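Local coordinates for calcium-dependent protein kinase, putative (Plasmodium falciparum, PDB 3MSE), which probably acts as a calcium-dependent serine/threonine protein kinase, represented here by its C-terminal EF-hand region, which binds calcium ions, at residues 21-26 with 131-136; 109-114 with 167-172; 125-130 with 143-148; 149-154 with 173-178. One frame throughout, in Å; residues are numbered along the deposited sequence.

Interaction 1 of 4, residues 21-26 with 131-136; sequences NIIINI and VSLVHD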
loop_
_atom_site.group_PDB
_atom_site.type_symbol
_atom_site.label_atom_id
_atom_site.label_comp_id
_atom_site.label_asym_id
_atom_site.label_seq_id
_atom_site.Cartn_x
_atom_site.Cartn_y
_atom_site.Cartn_z
ATOM N N ASN A 21 0.955 18.512 -3.323
ATOM C CA ASN A 21 0.042 17.912 -2.373
ATOM C C ASN A 21 -1.231 17.358 -3.041
ATOM O O ASN A 21 -1.790 16.385 -2.577
ATOM C CB ASN A 21 -0.274 18.905 -1.254
ATOM C CG ASN A 21 0.945 19.154 -0.340
ATOM O OD1 ASN A 21 1.940 18.441 -0.424
ATOM N ND2 ASN A 21 0.859 20.164 0.509
ATOM N N ILE A 22 -1.660 17.970 -4.132
ATOM C CA ILE A 22 -2.761 17.405 -4.932
ATOM C C ILE A 22 -2.380 16.009 -5.431
ATOM O O ILE A 22 -3.155 15.051 -5.288
ATOM C CB ILE A 22 -3.172 18.353 -6.064
ATOM C CG1 ILE A 22 -3.929 19.529 -5.449
ATOM C CG2 ILE A 22 -4.095 17.607 -7.099
ATOM C CD1 ILE A 22 -3.980 20.752 -6.317
ATOM N N ILE A 23 -1.164 15.903 -5.960
ATOM C CA ILE A 23 -0.568 14.637 -6.368
ATOM C C ILE A 23 -0.493 13.648 -5.205
ATOM O O ILE A 23 -0.817 12.460 -5.368
ATOM C CB ILE A 23 0.840 14.867 -6.994
ATOM C CG1 ILE A 23 0.725 15.702 -8.272
ATOM C CG2 ILE A 23 1.562 13.525 -7.290
ATOM C CD1 ILE A 23 2.050 16.357 -8.742
ATOM N N ILE A 24 -0.085 14.124 -4.023
ATOM C CA ILE A 24 -0.112 13.281 -2.821
ATOM C C ILE A 24 -1.535 12.772 -2.536
ATOM O O ILE A 24 -1.707 11.618 -2.150
ATOM C CB ILE A 24 0.441 14.019 -1.525
ATOM C CG1 ILE A 24 1.933 14.389 -1.644
ATOM C CG2 ILE A 24 0.179 13.183 -0.299
ATOM C CD1 ILE A 24 2.916 13.210 -1.485
ATOM N N ASN A 25 -2.545 13.630 -2.696
ATOM C CA ASN A 25 -3.956 13.204 -2.485
ATOM C C ASN A 25 -4.448 12.062 -3.406
ATOM O O ASN A 25 -5.231 11.212 -2.974
ATOM C CB ASN A 25 -4.925 14.391 -2.564
ATOM C CG ASN A 25 -5.138 15.054 -1.217
ATOM O OD1 ASN A 25 -6.134 14.798 -0.546
ATOM N ND2 ASN A 25 -4.190 15.909 -0.810
ATOM N N ILE A 26 -3.956 12.047 -4.642
ATOM C CA ILE A 26 -4.206 10.938 -5.578
ATOM C C ILE A 26 -3.696 9.621 -4.997
ATOM O O ILE A 26 -4.425 8.619 -4.942
ATOM C CB ILE A 26 -3.557 11.186 -6.974
ATOM C CG1 ILE A 26 -4.215 12.374 -7.661
ATOM C CG2 ILE A 26 -3.652 9.910 -7.868
ATOM C CD1 ILE A 26 -3.338 12.996 -8.759
ATOM N N VAL A 131 -3.170 21.561 -15.939
ATOM C CA VAL A 131 -4.336 22.449 -15.993
ATOM C C VAL A 131 -5.597 21.638 -15.666
ATOM O O VAL A 131 -6.465 22.072 -14.895
ATOM C CB VAL A 131 -4.455 23.158 -17.372
ATOM C CG1 VAL A 131 -5.776 23.965 -17.487
ATOM C CG2 VAL A 131 -3.249 24.068 -17.629
ATOM N N SER A 132 -5.672 20.433 -16.212
ATOM C CA SER A 132 -6.844 19.610 -15.988
ATOM C C SER A 132 -6.899 19.114 -14.545
ATOM O O SER A 132 -7.952 19.155 -13.891
ATOM C CB SER A 132 -6.869 18.431 -16.969
ATOM O OG SER A 132 -7.995 17.626 -16.672
ATOM N N LEU A 133 -5.750 18.663 -14.052
ATOM C CA LEU A 133 -5.633 18.207 -12.672
ATOM C C LEU A 133 -6.154 19.265 -11.686
ATOM O O LEU A 133 -6.785 18.929 -10.693
ATOM C CB LEU A 133 -4.163 17.837 -12.349
ATOM C CG LEU A 133 -3.890 17.294 -10.944
ATOM C CD1 LEU A 133 -4.614 15.974 -10.721
ATOM C CD2 LEU A 133 -2.402 17.105 -10.728
ATOM N N VAL A 134 -5.925 20.539 -11.981
ATOM C CA VAL A 134 -6.323 21.585 -11.049
ATOM C C VAL A 134 -7.627 22.271 -11.420
ATOM O O VAL A 134 -7.928 23.378 -10.927
ATOM C CB VAL A 134 -5.177 22.610 -10.814
ATOM C CG1 VAL A 134 -3.923 21.865 -10.352
ATOM C CG2 VAL A 134 -4.883 23.421 -12.075
ATOM N N HIS A 135 -8.413 21.607 -12.265
ATOM C CA HIS A 135 -9.650 22.199 -12.812
ATOM C C HIS A 135 -10.661 22.559 -11.709
ATOM O O HIS A 135 -11.476 23.465 -11.878
ATOM C CB HIS A 135 -10.296 21.242 -13.837
ATOM C CG HIS A 135 -11.096 20.156 -13.197
ATOM N ND1 HIS A 135 -10.514 19.080 -12.565
ATOM C CD2 HIS A 135 -12.429 20.019 -13.021
ATOM C CE1 HIS A 135 -11.457 18.315 -12.046
ATOM N NE2 HIS A 135 -12.630 18.862 -12.314
ATOM N N ASP A 136 -10.609 21.856 -10.576
ATOM C CA ASP A 136 -11.512 22.166 -9.466
ATOM C C ASP A 136 -10.824 22.914 -8.309
ATOM O O ASP A 136 -11.282 22.862 -7.173
ATOM C CB ASP A 136 -12.204 20.893 -8.949
ATOM C CG ASP A 136 -11.213 19.835 -8.421
ATOM O OD1 ASP A 136 -11.700 18.770 -7.993
ATOM O OD2 ASP A 136 -9.969 20.031 -8.439
#
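Leu-133 points its CB at the helix turn carrying Ile-22 and Ile-26, with the whole interface built from aliphatic carbons. Beyond CB the chain runs on directly away from the Leu-133 backbone N (chi1 -178°), which carries the branch point into the other segment. There CG of Leu-133 meets the branch methyl CG2 of Ile-22 at 3.9 Å. The same CG2 lies in the fork of the leucine, 4.0 Å from Leu-133 CD1 and 4.0 Å from Leu-133 CD2, and the two side chains run antiparallel alongside each other. At the tip the methyls part company. Leu-133 CD1 meets Ile-26 CD1 at 3.8 Å, one helical turn further along, whereas Leu-133 CD2 turns to Ile-23 CG1 at 4.2 Å.

This leucine sits in the last turn of helix 127-133, the exiting helix of the EF-hand that holds the second calcium ion, and the partner turn belongs to the beginning of the long helix 18-48. The latter passes against the apolar side of the EF-hand lobe, where Ile-23 also packs on Ile-117, Phe-172 and Met-176; this recalls the way calmodulin-like lobes receive a helix.

Just after the leucine, where the chain leaves the helix, Val-134 adds a looser touch: its CG1 lies 4.2 Å from CD1 of Ile-22, the side chains being roughly perpendicular. Leu-139 covers both Ile-22 and Val-134, and Ile-84 of the second subunit also packs on Ile-22 and Asn-21.

Interaction 2 of 4, residues 109-114 with 167-172; sequences FLKAAF and ISFQEF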
loop_
_atom_site.group_PDB
_atom_site.type_symbol
_atom_site.label_atom_id
_atom_site.label_comp_id
_atom_site.label_asym_id
_atom_site.label_seq_id
_atom_site.Cartn_x
_atom_site.Cartn_y
_atom_site.Cartn_z
ATOM N N PHE A 109 2.548 3.122 -6.405
ATOM C CA PHE A 109 1.735 4.309 -6.084
ATOM C C PHE A 109 1.991 5.488 -7.003
ATOM O O PHE A 109 1.057 6.185 -7.403
ATOM C CB PHE A 109 1.994 4.756 -4.654
ATOM C CG PHE A 109 1.372 3.873 -3.630
ATOM C CD1 PHE A 109 2.077 2.788 -3.111
ATOM C CD2 PHE A 109 0.081 4.126 -3.176
ATOM C CE1 PHE A 109 1.505 1.964 -2.144
ATOM C CE2 PHE A 109 -0.501 3.316 -2.219
ATOM C CZ PHE A 109 0.212 2.229 -1.695
ATOM N N LEU A 110 3.260 5.712 -7.320
ATOM C CA LEU A 110 3.651 6.833 -8.149
ATOM C C LEU A 110 3.263 6.608 -9.604
ATOM O O LEU A 110 2.868 7.549 -10.295
ATOM C CB LEU A 110 5.147 7.121 -8.013
ATOM C CG LEU A 110 5.613 7.898 -6.773
ATOM C CD1 LEU A 110 7.125 8.008 -6.757
ATOM C CD2 LEU A 110 4.978 9.303 -6.699
ATOM N N LYS A 111 3.354 5.357 -10.058
ATOM C CA LYS A 111 3.011 5.028 -11.435
ATOM C C LYS A 111 1.530 5.249 -11.669
ATOM O O LYS A 111 1.151 5.843 -12.668
ATOM C CB LYS A 111 3.406 3.586 -11.795
ATOM C CG LYS A 111 4.206 3.454 -13.103
ATOM C CD LYS A 111 3.520 4.121 -14.287
ATOM C CE LYS A 111 4.316 3.951 -15.573
ATOM N NZ LYS A 111 3.500 4.414 -16.740
ATOM N N ALA A 112 0.711 4.782 -10.728
ATOM C CA ALA A 112 -0.743 4.926 -10.802
ATOM C C ALA A 112 -1.191 6.385 -10.762
ATOM O O ALA A 112 -2.138 6.761 -11.463
ATOM C CB ALA A 112 -1.419 4.127 -9.693
ATOM N N ALA A 113 -0.517 7.201 -9.946
ATOM C CA ALA A 113 -0.801 8.631 -9.893
ATOM C C ALA A 113 -0.463 9.304 -11.223
ATOM O O ALA A 113 -1.262 10.069 -11.761
ATOM C CB ALA A 113 -0.039 9.291 -8.736
ATOM N N PHE A 114 0.730 9.010 -11.738
ATOM C CA PHE A 114 1.172 9.499 -13.036
ATOM C C PHE A 114 0.161 9.154 -14.138
ATOM O O PHE A 114 -0.185 10.005 -14.949
ATOM C CB PHE A 114 2.546 8.910 -13.374
ATOM C CG PHE A 114 3.098 9.375 -14.685
ATOM C CD1 PHE A 114 3.934 10.486 -14.742
ATOM C CD2 PHE A 114 2.792 8.699 -15.866
ATOM C CE1 PHE A 114 4.445 10.932 -15.950
ATOM C CE2 PHE A 114 3.310 9.134 -17.096
ATOM C CZ PHE A 114 4.135 10.252 -17.135
ATOM N N ILE A 167 6.730 16.025 -18.851
ATOM C CA ILE A 167 7.321 15.257 -17.762
ATOM C C ILE A 167 7.135 13.760 -18.002
ATOM O O ILE A 167 6.006 13.271 -18.105
ATOM C CB ILE A 167 6.708 15.673 -16.386
ATOM C CG1 ILE A 167 6.963 17.160 -16.098
ATOM C CG2 ILE A 167 7.242 14.802 -15.261
ATOM C CD1 ILE A 167 6.124 17.739 -14.947
ATOM N N SER A 168 8.250 13.040 -18.099
ATOM C CA SER A 168 8.239 11.581 -18.200
ATOM C C SER A 168 7.961 10.991 -16.823
ATOM O O SER A 168 8.030 11.703 -15.822
ATOM C CB SER A 168 9.597 11.074 -18.692
ATOM O OG SER A 168 10.565 11.146 -17.651
ATOM N N PHE A 169 7.677 9.691 -16.762
ATOM C CA PHE A 169 7.457 9.053 -15.479
ATOM C C PHE A 169 8.687 9.149 -14.594
ATOM O O PHE A 169 8.564 9.315 -13.381
ATOM C CB PHE A 169 7.013 7.593 -15.597
ATOM C CG PHE A 169 6.924 6.904 -14.263
ATOM C CD1 PHE A 169 7.805 5.880 -13.933
ATOM C CD2 PHE A 169 6.009 7.340 -13.303
ATOM C CE1 PHE A 169 7.751 5.266 -12.688
ATOM C CE2 PHE A 169 5.950 6.741 -12.051
ATOM C CZ PHE A 169 6.820 5.695 -11.743
ATOM N N GLN A 170 9.863 9.042 -15.209
ATOM C CA GLN A 170 11.125 9.061 -14.475
ATOM C C GLN A 170 11.371 10.424 -13.826
ATOM O O GLN A 170 11.750 10.491 -12.660
ATOM C CB GLN A 170 12.301 8.649 -15.382
ATOM C CG GLN A 170 13.513 8.089 -14.628
ATOM C CD GLN A 170 13.192 6.821 -13.842
ATOM O OE1 GLN A 170 13.529 6.712 -12.665
ATOM N NE2 GLN A 170 12.523 5.864 -14.484
ATOM N N GLU A 171 11.141 11.493 -14.583
ATOM C CA GLU A 171 11.268 12.864 -14.069
ATOM C C GLU A 171 10.198 13.173 -13.018
ATOM O O GLU A 171 10.453 13.902 -12.056
ATOM C CB GLU A 171 11.156 13.875 -15.200
ATOM C CG GLU A 171 12.161 13.692 -16.324
ATOM C CD GLU A 171 11.870 14.606 -17.504
ATOM O OE1 GLU A 171 12.832 15.069 -18.158
ATOM O OE2 GLU A 171 10.677 14.871 -17.774
ATOM N N PHE A 172 9.005 12.611 -13.221
ATOM C CA PHE A 172 7.909 12.720 -12.265
ATOM C C PHE A 172 8.316 12.041 -10.964
ATOM O O PHE A 172 8.249 12.643 -9.891
ATOM C CB PHE A 172 6.645 12.070 -12.834
ATOM C CG PHE A 172 5.517 11.965 -11.852
ATOM C CD1 PHE A 172 5.224 10.754 -11.244
ATOM C CD2 PHE A 172 4.740 13.084 -11.533
ATOM C CE1 PHE A 172 4.167 10.648 -10.331
ATOM C CE2 PHE A 172 3.683 12.994 -10.624
ATOM C CZ PHE A 172 3.396 11.779 -10.020
#
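Phe-114 reaches from helix 109-117 between Phe-169 and Phe-172, and the three rings form an aromatic cluster. In the first pair, a T-shaped stack, the edge of Phe-169 points at the face of Phe-114, with planes at 79° and centroids 5.6 Å apart. In the second, an offset edge-to-face pair, Phe-114 supplies the edge: its CD1 lies 3.6 Å from CG of Phe-172, and the planes meet at 62°.

CH-pi contacts fill in around these stacks. CA of Phe-169 stands over a face of the Phe-114 ring, 3.9 Å from its centroid. Lys-111, its chain bent at chi2, lays CG over a face of the Phe-169 ring, also 3.9 Å from the centroid; its NZ is too distant for more than a weak cation-pi attraction.

Among the aliphatic contacts, Leu-110 serves two rings, CB touching CE2 of Phe-169 and CD2 approaching CE1 of Phe-172 at 4.0 Å.

At the start of helix 169-177 a reciprocal pair of hydrogen bonds forms. Ser-168 OG accepts from Glu-171 N at 3.1 Å and Glu-171 OE2 accepts from Ser-168 N at 3.1 Å, a capping box that fixes the first turn from which Phe-169 and Phe-172 project.

Aromatic residues joining the helix that leads into the calcium loop to helix 169-177, beside calcium ligand Asp-118, are consistent with the core of a paired EF-hand lobe.

Interaction 3 of 4, residues 125-130 with 143-148; sequences ISKSDI and DIDNFF. With CA (calcium ion), chain B.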
loop_
_atom_site.group_PDB
_atom_site.type_symbol
_atom_site.label_atom_id
_atom_site.label_comp_id
_atom_site.label_asym_id
_atom_site.label_seq_id
_atom_site.Cartn_x
_atom_site.Cartn_y
_atom_site.Cartn_z
ATOM N N ILE A 125 3.451 13.890 -18.941
ATOM C CA ILE A 125 2.602 14.882 -18.280
ATOM C C ILE A 125 2.844 16.263 -18.886
ATOM O O ILE A 125 3.889 16.869 -18.668
ATOM C CB ILE A 125 2.767 14.901 -16.727
ATOM C CG1 ILE A 125 2.120 13.658 -16.104
ATOM C CG2 ILE A 125 2.145 16.174 -16.127
ATOM C CD1 ILE A 125 2.335 13.527 -14.593
ATOM N N SER A 126 1.865 16.745 -19.651
ATOM C CA SER A 126 1.943 18.057 -20.290
ATOM C C SER A 126 1.416 19.145 -19.374
ATOM O O SER A 126 0.853 18.876 -18.305
ATOM C CB SER A 126 1.158 18.072 -21.611
ATOM O OG SER A 126 -0.210 17.721 -21.417
ATOM N N LYS A 127 1.610 20.382 -19.804
ATOM C CA LYS A 127 1.047 21.532 -19.136
ATOM C C LYS A 127 -0.484 21.399 -19.029
ATOM O O LYS A 127 -1.073 21.671 -17.969
ATOM C CB LYS A 127 1.442 22.796 -19.899
ATOM C CG LYS A 127 1.489 24.058 -19.066
ATOM C CD LYS A 127 0.192 24.851 -19.180
ATOM C CE LYS A 127 0.229 26.114 -18.338
ATOM N NZ LYS A 127 1.226 27.103 -18.834
ATOM N N SER A 128 -1.119 20.948 -20.111
ATOM C CA SER A 128 -2.572 20.806 -20.125
ATOM C C SER A 128 -3.063 19.687 -19.189
ATOM O O SER A 128 -4.173 19.756 -18.661
ATOM C CB SER A 128 -3.110 20.630 -21.559
ATOM O OG SER A 128 -3.055 19.278 -21.979
ATOM N N ASP A 129 -2.242 18.664 -18.975
ATOM C CA ASP A 129 -2.584 17.628 -18.002
ATOM C C ASP A 129 -2.657 18.177 -16.563
ATOM O O ASP A 129 -3.490 17.727 -15.756
ATOM C CB ASP A 129 -1.586 16.483 -18.076
ATOM C CG ASP A 129 -1.766 15.630 -19.321
ATOM O OD1 ASP A 129 -2.914 15.474 -19.800
ATOM O OD2 ASP A 129 -0.759 15.100 -19.810
ATOM N N ILE A 130 -1.802 19.156 -16.269
ATOM C CA ILE A 130 -1.789 19.812 -14.956
ATOM C C ILE A 130 -2.917 20.827 -14.853
ATOM O O ILE A 130 -3.565 20.940 -13.809
ATOM C CB ILE A 130 -0.413 20.494 -14.650
ATOM C CG1 ILE A 130 0.720 19.456 -14.616
ATOM C CG2 ILE A 130 -0.480 21.291 -13.328
ATOM C CD1 ILE A 130 0.595 18.383 -13.528
ATOM N N ASP A 143 1.137 29.219 -10.695
ATOM C CA ASP A 143 1.369 28.025 -9.897
ATOM C C ASP A 143 1.874 26.860 -10.756
ATOM O O ASP A 143 2.824 26.166 -10.382
ATOM C CB ASP A 143 0.078 27.644 -9.162
ATOM C CG ASP A 143 -0.485 28.794 -8.318
ATOM O OD1 ASP A 143 0.248 29.292 -7.428
ATOM O OD2 ASP A 143 -1.659 29.197 -8.534
ATOM N N ILE A 144 1.248 26.663 -11.917
ATOM C CA ILE A 144 1.583 25.540 -12.789
ATOM C C ILE A 144 3.018 25.640 -13.297
ATOM O O ILE A 144 3.754 24.653 -13.279
ATOM C CB ILE A 144 0.580 25.391 -13.972
ATOM C CG1 ILE A 144 -0.828 25.096 -13.437
ATOM C CG2 ILE A 144 1.028 24.289 -14.926
ATOM C CD1 ILE A 144 -1.940 25.329 -14.428
ATOM N N ASP A 145 3.403 26.833 -13.751
ATOM C CA ASP A 145 4.759 27.076 -14.269
ATOM C C ASP A 145 5.828 26.785 -13.228
ATOM O O ASP A 145 6.821 26.145 -13.546
ATOM C CB ASP A 145 4.909 28.510 -14.791
ATOM C CG ASP A 145 4.358 28.683 -16.191
ATOM O OD1 ASP A 145 4.463 27.734 -16.997
ATOM O OD2 ASP A 145 3.813 29.769 -16.480
ATOM N N ASN A 146 5.611 27.257 -11.999
ATOM C CA ASN A 146 6.460 26.918 -10.848
ATOM C C ASN A 146 6.674 25.416 -10.706
ATOM O O ASN A 146 7.806 24.958 -10.517
ATOM C CB ASN A 146 5.859 27.459 -9.548
ATOM C CG ASN A 146 5.843 28.978 -9.494
ATOM O OD1 ASN A 146 6.474 29.652 -10.320
ATOM N ND2 ASN A 146 5.125 29.531 -8.508
ATOM N N PHE A 147 5.588 24.652 -10.812
ATOM C CA PHE A 147 5.665 23.205 -10.665
ATOM C C PHE A 147 6.562 22.561 -11.731
ATOM O O PHE A 147 7.350 21.660 -11.418
ATOM C CB PHE A 147 4.267 22.580 -10.645
ATOM C CG PHE A 147 4.266 21.083 -10.775
ATOM C CD1 PHE A 147 3.950 20.483 -11.991
ATOM C CD2 PHE A 147 4.587 20.274 -9.689
ATOM C CE1 PHE A 147 3.951 19.100 -12.122
ATOM C CE2 PHE A 147 4.593 18.891 -9.809
ATOM C CZ PHE A 147 4.272 18.300 -11.035
ATOM N N PHE A 148 6.451 23.028 -12.975
ATOM C CA PHE A 148 7.262 22.482 -14.074
ATOM C C PHE A 148 8.749 22.817 -13.924
ATOM O O PHE A 148 9.619 21.992 -14.236
ATOM C CB PHE A 148 6.717 22.913 -15.441
ATOM C CG PHE A 148 5.621 22.011 -15.963
ATOM C CD1 PHE A 148 5.927 20.920 -16.765
ATOM C CD2 PHE A 148 4.286 22.244 -15.627
ATOM C CE1 PHE A 148 4.919 20.080 -17.237
ATOM C CE2 PHE A 148 3.274 21.412 -16.090
ATOM C CZ PHE A 148 3.586 20.328 -16.889
HETATM CA CA CA B . -0.261 13.358 -21.532
HETATM O O HOH W 1 -0.005 15.053 -22.542
HETATM O O HOH W 2 -2.558 13.403 -21.756
#
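The helix starting at Lys-127 and helix 141-152 come closest at Ile-130 and Ile-144, whose CA atoms are 7.0 Å apart. Ser-126 is the N-cap of the first helix, which leaves the calcium loop of an EF-hand; Ile-125, in that loop, shares backbone hydrogen bonds with Ile-167, as in the pairing of EF-hand loops.

Ile-130 carries the apolar contact. Its CG2 lies 3.7 Å from CG2 of Ile-144, its CD1 meets CE1 of Phe-147 obliquely at 3.7 Å, and its CG1 approaches CE2 of Phe-148 at 3.5 Å. The Phe-148 ring turns its edge to the loop, with CZ 3.4 Å from Ser-126 O and the Ile-125 carbonyl oxygen near the ring plane.

Lys-127 bends at chi2 to pass its CE over Ile-144 CG2. Its NZ makes a long salt bridge to Asp-145 OD1 and a hydrogen bond to Asn-141.

Asp-129, which does not touch 143-148, binds the calcium ion together with Asp-118, Asp-122, Tyr-124 and two waters. Its OD2 lies 2.5 Å from the calcium ion and also accepts from Ser-126 N at 3.1 Å, while OD1 takes a 2.9 Å hydrogen bond from water 2, a calcium ligand.

Interaction 4 of 4, residues 149-154 with 173-178; sequences LSVHSI and KDYMLS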
loop_
_atom_site.group_PDB
_atom_site.type_symbol
_atom_site.label_atom_id
_atom_site.label_comp_id
_atom_site.label_asym_id
_atom_site.label_seq_id
_atom_site.Cartn_x
_atom_site.Cartn_y
_atom_site.Cartn_z
ATOM N N LEU A 149 9.027 24.018 -13.424
ATOM C CA LEU A 149 10.388 24.436 -13.131
ATOM C C LEU A 149 10.993 23.576 -12.015
ATOM O O LEU A 149 12.138 23.106 -12.133
ATOM C CB LEU A 149 10.437 25.938 -12.805
ATOM C CG LEU A 149 10.117 26.858 -14.003
ATOM C CD1 LEU A 149 9.815 28.300 -13.573
ATOM C CD2 LEU A 149 11.210 26.821 -15.096
ATOM N N SER A 150 10.211 23.341 -10.959
ATOM C CA SER A 150 10.638 22.476 -9.858
ATOM C C SER A 150 10.990 21.064 -10.332
ATOM O O SER A 150 12.067 20.551 -10.018
ATOM C CB SER A 150 9.593 22.439 -8.745
ATOM O OG SER A 150 9.409 23.725 -8.173
ATOM N N VAL A 151 10.091 20.445 -11.096
ATOM C CA VAL A 151 10.332 19.118 -11.661
ATOM C C VAL A 151 11.636 19.056 -12.482
ATOM O O VAL A 151 12.420 18.110 -12.347
ATOM C CB VAL A 151 9.128 18.635 -12.516
ATOM C CG1 VAL A 151 9.486 17.385 -13.325
ATOM C CG2 VAL A 151 7.910 18.371 -11.632
ATOM N N HIS A 152 11.863 20.068 -13.315
ATOM C CA HIS A 152 13.013 20.092 -14.219
ATOM C C HIS A 152 14.286 20.679 -13.597
ATOM O O HIS A 152 15.344 20.665 -14.229
ATOM C CB HIS A 152 12.665 20.821 -15.518
ATOM C CG HIS A 152 11.765 20.041 -16.427
ATOM N ND1 HIS A 152 10.644 20.588 -17.015
ATOM C CD2 HIS A 152 11.816 18.751 -16.841
ATOM C CE1 HIS A 152 10.049 19.673 -17.759
ATOM N NE2 HIS A 152 10.739 18.547 -17.669
ATOM N N SER A 153 14.179 21.194 -12.373
ATOM C CA SER A 153 15.350 21.662 -11.624
ATOM C C SER A 153 15.998 20.529 -10.811
ATOM O O SER A 153 16.710 20.786 -9.835
ATOM C CB SER A 153 14.969 22.826 -10.701
ATOM N N ILE A 154 15.748 19.283 -11.216
ATOM C CA ILE A 154 16.263 18.102 -10.512
ATOM C C ILE A 154 16.738 17.036 -11.505
ATOM O O ILE A 154 17.917 16.993 -11.874
ATOM C CB ILE A 154 15.202 17.519 -9.533
ATOM C CG1 ILE A 154 15.201 18.309 -8.221
ATOM C CG2 ILE A 154 15.451 16.033 -9.247
ATOM C CD1 ILE A 154 13.887 18.273 -7.475
ATOM N N LYS A 173 8.757 10.789 -11.084
ATOM C CA LYS A 173 9.179 9.974 -9.953
ATOM C C LYS A 173 10.329 10.625 -9.200
ATOM O O LYS A 173 10.328 10.669 -7.973
ATOM C CB LYS A 173 9.599 8.579 -10.430
ATOM C CG LYS A 173 9.923 7.599 -9.304
ATOM C CD LYS A 173 11.148 6.763 -9.637
ATOM C CE LYS A 173 10.812 5.483 -10.399
ATOM N NZ LYS A 173 10.796 4.282 -9.501
ATOM N N ASP A 174 11.305 11.127 -9.947
ATOM C CA ASP A 174 12.476 11.766 -9.357
ATOM C C ASP A 174 12.085 13.013 -8.583
ATOM O O ASP A 174 12.599 13.240 -7.487
ATOM C CB ASP A 174 13.518 12.115 -10.426
ATOM C CG ASP A 174 14.248 10.882 -10.975
ATOM O OD1 ASP A 174 14.134 9.778 -10.395
ATOM O OD2 ASP A 174 14.938 11.028 -12.009
ATOM N N TYR A 175 11.175 13.822 -9.134
ATOM C CA TYR A 175 10.727 15.002 -8.387
ATOM C C TYR A 175 10.004 14.624 -7.093
ATOM O O TYR A 175 10.330 15.141 -6.026
ATOM C CB TYR A 175 9.874 15.968 -9.217
ATOM C CG TYR A 175 9.333 17.096 -8.359
ATOM C CD1 TYR A 175 10.148 18.161 -7.979
ATOM C CD2 TYR A 175 8.013 17.073 -7.888
ATOM C CE1 TYR A 175 9.660 19.191 -7.167
ATOM C CE2 TYR A 175 7.513 18.091 -7.079
ATOM C CZ TYR A 175 8.340 19.148 -6.725
ATOM O OH TYR A 175 7.847 20.156 -5.922
ATOM N N MET A 176 9.025 13.724 -7.190
ATOM C CA MET A 176 8.217 13.387 -6.019
ATOM C C MET A 176 9.089 12.817 -4.903
ATOM O O MET A 176 8.949 13.212 -3.742
ATOM C CB MET A 176 7.079 12.428 -6.377
ATOM C CG MET A 176 6.005 13.037 -7.289
ATOM S SD MET A 176 5.174 14.501 -6.607
ATOM C CE MET A 176 4.422 13.803 -5.142
ATOM N N LEU A 177 9.994 11.905 -5.261
ATOM C CA LEU A 177 10.923 11.303 -4.290
ATOM C C LEU A 177 11.782 12.337 -3.570
ATOM O O LEU A 177 12.009 12.219 -2.380
ATOM C CB LEU A 177 11.811 10.245 -4.944
ATOM C CG LEU A 177 11.157 8.900 -5.251
ATOM C CD1 LEU A 177 12.079 8.067 -6.144
ATOM C CD2 LEU A 177 10.808 8.135 -3.985
ATOM N N SER A 178 12.234 13.357 -4.290
ATOM C CA SER A 178 13.021 14.434 -3.690
ATOM C C SER A 178 12.247 15.301 -2.687
ATOM O O SER A 178 12.851 16.112 -1.989
ATOM C CB SER A 178 13.572 15.336 -4.781
ATOM O OG SER A 178 12.559 16.228 -5.216
#
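The end of helix 141-152 and helix 169-177 draw near at Val-151 and Tyr-175, where the CA atoms are only 5.3 Å apart. At so short a spacing the Tyr-175 ring cannot stand between the backbones; it extends directly away from its own backbone N (chi1 175°) and passes beside Val-151 and Ser-150.

Val-151 places CG2 over a face of this ring in a CH-pi contact, 4.2 Å from the centroid and leaning toward the end of the ring that carries CB. Further out, Ser-150 CB approaches Tyr-175 CE1 obliquely at 3.6 Å. The hydroxyl of Ser-150 turns back to its own helix, bonding to Asn-146 O.

Past the helix end Ile-154 folds toward the other segment. The Ile-154 side chain runs roughly perpendicular to that of Tyr-175, with its CD1 3.8 Å from Tyr-175 CD1 and 3.3 Å from Ser-178 OG. That hydroxyl donates a short bond of 2.6 Å to Tyr-175 O.

Between helices 141-152 and 169-177, then, the hydroxyls of Ser-150 and Ser-178 are each bonded to a backbone carbonyl on their own side of the contact, which leaves the attraction across it to dispersion and CH-pi forces around one tyrosine.

From the N terminus, the start of helix 18-48 waits more than a hundred residues before interaction 1 joins it to the end of helix 127-133. Within that span interaction 2 opens at helix 109-117 and interaction 3 at 125-130, so both cross interaction 1. Interaction 3 closes soon afterwards on helix 141-152 and is nested inside the larger loop that interaction 2 closes at 167-172. Interaction 4 opens at 149-154, after interactions 1 and 3 have closed, and ends at 173-178, crossing interaction 2. Interactions 2 to 4 thus tie together helices 109-117, 127-133, 141-152 and 169-177, consistent with a paired EF-hand lobe, and interaction 1 fastens the long helix to it.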